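Local coordinates for protein fiber (Human adenovirus 35, PDB 2QLK) that forms the trimeric head (knob) of the adenovirus fibre, the capsid protein that attaches the virus to its host receptor CD46, at residues A80-L86 and I179-L185. Residues are numbered along the deposited sequence; the frame is centred on the assembly and turned at random.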
ATOM      1  N   ALA A  80     -20.221  -5.418 -11.874  1.00 29.93           N
ATOM      2  CA  ALA A  80     -20.899  -4.935 -10.670  1.00 27.61           C
ATOM      3  C   ALA A  80     -20.215  -3.682 -10.163  1.00 28.13           C
ATOM      4  O   ALA A  80     -19.039  -3.446 -10.432  1.00 26.19           O
ATOM      5  CB  ALA A  80     -20.887  -6.006  -9.599  1.00 23.18           C
ATOM      6  N   ASN A  81     -20.954  -2.880  -9.423  1.00 32.11           N
ATOM      7  CA  ASN A  81     -20.415  -1.649  -8.894  1.00 35.21           C
ATOM      8  C   ASN A  81     -21.054  -1.416  -7.538  1.00 35.46           C
ATOM      9  O   ASN A  81     -22.264  -1.590  -7.356  1.00 37.12           O
ATOM     10  CB  ASN A  81     -20.737  -0.483  -9.823  1.00 57.77           C
ATOM     11  CG  ASN A  81     -20.192   0.826  -9.309  1.00 63.12           C
ATOM     12  OD1 ASN A  81     -18.997   1.109  -9.430  1.00 66.00           O
ATOM     13  ND2 ASN A  81     -21.064   1.632  -8.710  1.00 64.54           N
ATOM     14  N   ILE A  82     -20.224  -1.052  -6.578  1.00 22.97           N
ATOM     15  CA  ILE A  82     -20.666  -0.791  -5.237  1.00 20.51           C
ATOM     16  C   ILE A  82     -20.055   0.543  -4.883  1.00 20.59           C
ATOM     17  O   ILE A  82     -18.866   0.777  -5.130  1.00 17.69           O
ATOM     18  CB  ILE A  82     -20.159  -1.854  -4.300  1.00 32.50           C
ATOM     19  CG1 ILE A  82     -20.815  -3.194  -4.676  1.00 31.49           C
ATOM     20  CG2 ILE A  82     -20.377  -1.410  -2.843  1.00 31.47           C
ATOM     21  CD1 ILE A  82     -20.307  -4.391  -3.895  1.00 34.03           C
ATOM     22  N   GLN A  83     -20.873   1.428  -4.336  1.00 27.53           N
ATOM     23  CA  GLN A  83     -20.412   2.748  -3.949  1.00 27.23           C
ATOM     24  C   GLN A  83     -20.839   3.051  -2.527  1.00 27.73           C
ATOM     25  O   GLN A  83     -21.958   2.757  -2.125  1.00 29.78           O
ATOM     26  CB  GLN A  83     -20.994   3.805  -4.883  1.00 31.87           C
ATOM     27  CG  GLN A  83     -20.424   5.196  -4.631  1.00 36.26           C
ATOM     28  CD  GLN A  83     -21.071   6.262  -5.498  1.00 40.40           C
ATOM     29  OE1 GLN A  83     -22.169   6.737  -5.199  1.00 41.28           O
ATOM     30  NE2 GLN A  83     -20.389   6.638  -6.589  1.00 40.33           N
ATOM     31  N   LEU A  84     -19.944   3.643  -1.756  1.00 22.66           N
ATOM     32  CA  LEU A  84     -20.263   3.977  -0.376  1.00 21.36           C
ATOM     33  C   LEU A  84     -19.754   5.388  -0.167  1.00 22.88           C
ATOM     34  O   LEU A  84     -18.554   5.649  -0.295  1.00 17.11           O
ATOM     35  CB  LEU A  84     -19.568   3.000   0.582  1.00 23.76           C
ATOM     36  CG  LEU A  84     -20.292   1.894   1.373  1.00 26.19           C
ATOM     37  CD1 LEU A  84     -21.783   1.753   0.989  1.00 27.59           C
ATOM     38  CD2 LEU A  84     -19.545   0.592   1.184  1.00 25.47           C
ATOM     39  N   ARG A  85     -20.662   6.300   0.147  1.00 31.54           N
ATOM     40  CA  ARG A  85     -20.292   7.694   0.371  1.00 35.48           C
ATOM     41  C   ARG A  85     -20.336   8.097   1.839  1.00 37.21           C
ATOM     42  O   ARG A  85     -21.327   7.851   2.540  1.00 37.68           O
ATOM     43  CB  ARG A  85     -21.228   8.610  -0.395  1.00 41.18           C
ATOM     44  CG  ARG A  85     -21.330   8.338  -1.885  1.00 47.01           C
ATOM     45  CD  ARG A  85     -22.615   8.970  -2.416  1.00 51.60           C
ATOM     46  NE  ARG A  85     -23.771   8.484  -1.658  1.00 55.35           N
ATOM     47  CZ  ARG A  85     -24.916   9.144  -1.501  1.00 57.65           C
ATOM     48  NH1 ARG A  85     -25.088  10.345  -2.052  1.00 58.64           N
ATOM     49  NH2 ARG A  85     -25.892   8.607  -0.774  1.00 56.77           N
ATOM     50  N   LEU A  86     -19.260   8.721   2.305  1.00 29.40           N
ATOM     51  CA  LEU A  86     -19.193   9.201   3.664  1.00 29.67           C
ATOM     52  C   LEU A  86     -19.127  10.723   3.607  1.00 31.10           C
ATOM     53  O   LEU A  86     -18.278  11.279   2.919  1.00 28.88           O
ATOM     54  CB  LEU A  86     -17.956   8.677   4.381  1.00 35.84           C
ATOM     55  CG  LEU A  86     -17.646   7.179   4.438  1.00 36.02           C
ATOM     56  CD1 LEU A  86     -16.939   6.865   5.761  1.00 33.55           C
ATOM     57  CD2 LEU A  86     -18.888   6.380   4.313  1.00 37.70           C
ATOM     58  N   ILE A 179     -15.608  11.323   1.739  1.00 29.91           N
ATOM     59  CA  ILE A 179     -14.792  10.173   1.395  1.00 27.09           C
ATOM     60  C   ILE A 179     -15.784   9.215   0.749  1.00 27.45           C
ATOM     61  O   ILE A 179     -16.769   8.800   1.386  1.00 23.03           O
ATOM     62  CB  ILE A 179     -14.203   9.492   2.633  1.00 27.27           C
ATOM     63  CG1 ILE A 179     -13.301  10.469   3.382  1.00 27.91           C
ATOM     64  CG2 ILE A 179     -13.421   8.229   2.207  1.00 24.73           C
ATOM     65  CD1 ILE A 179     -12.565   9.838   4.562  1.00 29.45           C
ATOM     66  N   GLN A 180     -15.541   8.912  -0.521  1.00 26.35           N
ATOM     67  CA  GLN A 180     -16.378   8.007  -1.289  1.00 25.76           C
ATOM     68  C   GLN A 180     -15.568   6.791  -1.733  1.00 25.74           C
ATOM     69  O   GLN A 180     -14.497   6.946  -2.319  1.00 22.93           O
ATOM     70  CB  GLN A 180     -16.926   8.692  -2.535  1.00 33.38           C
ATOM     71  CG  GLN A 180     -17.904   7.813  -3.297  1.00 36.01           C
ATOM     72  CD  GLN A 180     -18.445   8.476  -4.562  1.00 40.04           C
ATOM     73  OE1 GLN A 180     -17.811   8.452  -5.620  1.00 40.88           O
ATOM     74  NE2 GLN A 180     -19.621   9.070  -4.451  1.00 42.56           N
ATOM     75  N   PHE A 181     -16.091   5.593  -1.473  1.00 23.88           N
ATOM     76  CA  PHE A 181     -15.392   4.362  -1.854  1.00 23.22           C
ATOM     77  C   PHE A 181     -16.178   3.743  -2.976  1.00 23.91           C
ATOM     78  O   PHE A 181     -17.408   3.720  -2.933  1.00 24.41           O
ATOM     79  CB  PHE A 181     -15.379   3.349  -0.688  1.00 24.01           C
ATOM     80  CG  PHE A 181     -14.572   3.781   0.509  1.00 23.36           C
ATOM     81  CD1 PHE A 181     -13.175   3.631   0.527  1.00 19.54           C
ATOM     82  CD2 PHE A 181     -15.196   4.367   1.601  1.00 23.40           C
ATOM     83  CE1 PHE A 181     -12.415   4.073   1.630  1.00 23.93           C
ATOM     84  CE2 PHE A 181     -14.447   4.814   2.708  1.00 23.13           C
ATOM     85  CZ  PHE A 181     -13.055   4.670   2.724  1.00 23.39           C
ATOM     86  N   GLU A 182     -15.487   3.241  -3.989  1.00 22.63           N
ATOM     87  CA  GLU A 182     -16.186   2.560  -5.048  1.00 22.14           C
ATOM     88  C   GLU A 182     -15.415   1.326  -5.522  1.00 22.16           C
ATOM     89  O   GLU A 182     -14.226   1.414  -5.819  1.00 18.77           O
ATOM     90  CB  GLU A 182     -16.456   3.514  -6.207  1.00 41.90           C
ATOM     91  CG  GLU A 182     -17.317   2.885  -7.277  1.00 49.29           C
ATOM     92  CD  GLU A 182     -17.885   3.907  -8.244  1.00 54.16           C
ATOM     93  OE1 GLU A 182     -18.798   4.663  -7.835  1.00 57.49           O
ATOM     94  OE2 GLU A 182     -17.411   3.954  -9.405  1.00 54.72           O
ATOM     95  N   TRP A 183     -16.082   0.172  -5.535  1.00 22.80           N
ATOM     96  CA  TRP A 183     -15.484  -1.083  -6.005  1.00 23.16           C
ATOM     97  C   TRP A 183     -16.180  -1.455  -7.309  1.00 25.75           C
ATOM     98  O   TRP A 183     -17.400  -1.369  -7.417  1.00 26.79           O
ATOM     99  CB  TRP A 183     -15.718  -2.228  -5.030  1.00 18.41           C
ATOM    100  CG  TRP A 183     -14.995  -2.100  -3.731  1.00 19.33           C
ATOM    101  CD1 TRP A 183     -13.813  -2.675  -3.396  1.00 20.35           C
ATOM    102  CD2 TRP A 183     -15.438  -1.377  -2.580  1.00 21.42           C
ATOM    103  NE1 TRP A 183     -13.480  -2.367  -2.086  1.00 23.91           N
ATOM    104  CE2 TRP A 183     -14.464  -1.573  -1.561  1.00 20.87           C
ATOM    105  CE3 TRP A 183     -16.568  -0.581  -2.303  1.00 18.17           C
ATOM    106  CZ2 TRP A 183     -14.586  -1.003  -0.283  1.00 23.95           C
ATOM    107  CZ3 TRP A 183     -16.690  -0.021  -1.032  1.00 19.05           C
ATOM    108  CH2 TRP A 183     -15.701  -0.236  -0.036  1.00 22.28           C
ATOM    109  N   ASN A 184     -15.406  -1.906  -8.278  1.00 22.58           N
ATOM    110  CA  ASN A 184     -15.951  -2.262  -9.561  1.00 24.58           C
ATOM    111  C   ASN A 184     -15.430  -3.622 -10.016  1.00 24.47           C
ATOM    112  O   ASN A 184     -14.220  -3.876 -10.057  1.00 21.86           O
ATOM    113  CB  ASN A 184     -15.573  -1.204 -10.587  1.00 35.56           C
ATOM    114  CG  ASN A 184     -16.153  -1.496 -11.957  1.00 41.94           C
ATOM    115  OD1 ASN A 184     -17.348  -1.276 -12.205  1.00 44.29           O
ATOM    116  ND2 ASN A 184     -15.318  -2.010 -12.852  1.00 43.08           N
ATOM    117  N   LEU A 185     -16.360  -4.495 -10.353  1.00 25.38           N
ATOM    118  CA  LEU A 185     -16.016  -5.810 -10.859  1.00 27.63           C
ATOM    119  C   LEU A 185     -16.270  -5.784 -12.376  1.00 29.77           C
ATOM    120  O   LEU A 185     -17.364  -5.453 -12.826  1.00 29.20           O
ATOM    121  CB  LEU A 185     -16.899  -6.890 -10.235  1.00 22.52           C
ATOM    122  CG  LEU A 185     -16.759  -8.205 -11.043  1.00 24.77           C
ATOM    123  CD1 LEU A 185     -15.374  -8.867 -10.796  1.00 24.99           C
ATOM    124  CD2 LEU A 185     -17.884  -9.147 -10.686  1.00 25.97           C
TER
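W183 meets 80-86 through the CE3-CZ3 bond of its six-membered ring: L84 CD2 comes in obliquely, 3.7 Å from W183 CZ3, and I82 CG2 lies 3.9 Å from W183 CE3. With CG anti to the carbonyl carbon and the indole turned roughly at right angles about CB-CG, the benzo ring reaches both branched chains. On the same buried face, L86 CG meets the rim of the F181 ring at CE2, near the ring plane, while L64 touches I82, L84 and W183, F181 touches V62 and L49, and W183 also touches L47. Strands 45-54 and 57-66 of the second sheet thus cover this face, which identifies it as the interior of the knob's antiparallel beta-sandwich. Within their own sheet, segments 80-86 and 179-185 run antiparallel, their axes 172° apart, and the hydrogen-bonded pairs A80-L185, I82-W183, L84-F181 and L86-I179 each form both backbone bonds. The other face, with N81, Q83, R85, Q180, E182 and N184, is polar and more open to solvent. Here the Q83 amide stacks on that of Q180, their planes 18° apart, and Q83 NE2 donates to E182 OE1 at 2.8 Å. That bond is bent, 137° at the hydrogen, although OE1 is met nearly along its C-O axis. R85 CG lies 3.2 Å from Q180 NE2, but the end of R85 leads away from 179-185, and its NE forms a salt bridge with D100 OD2.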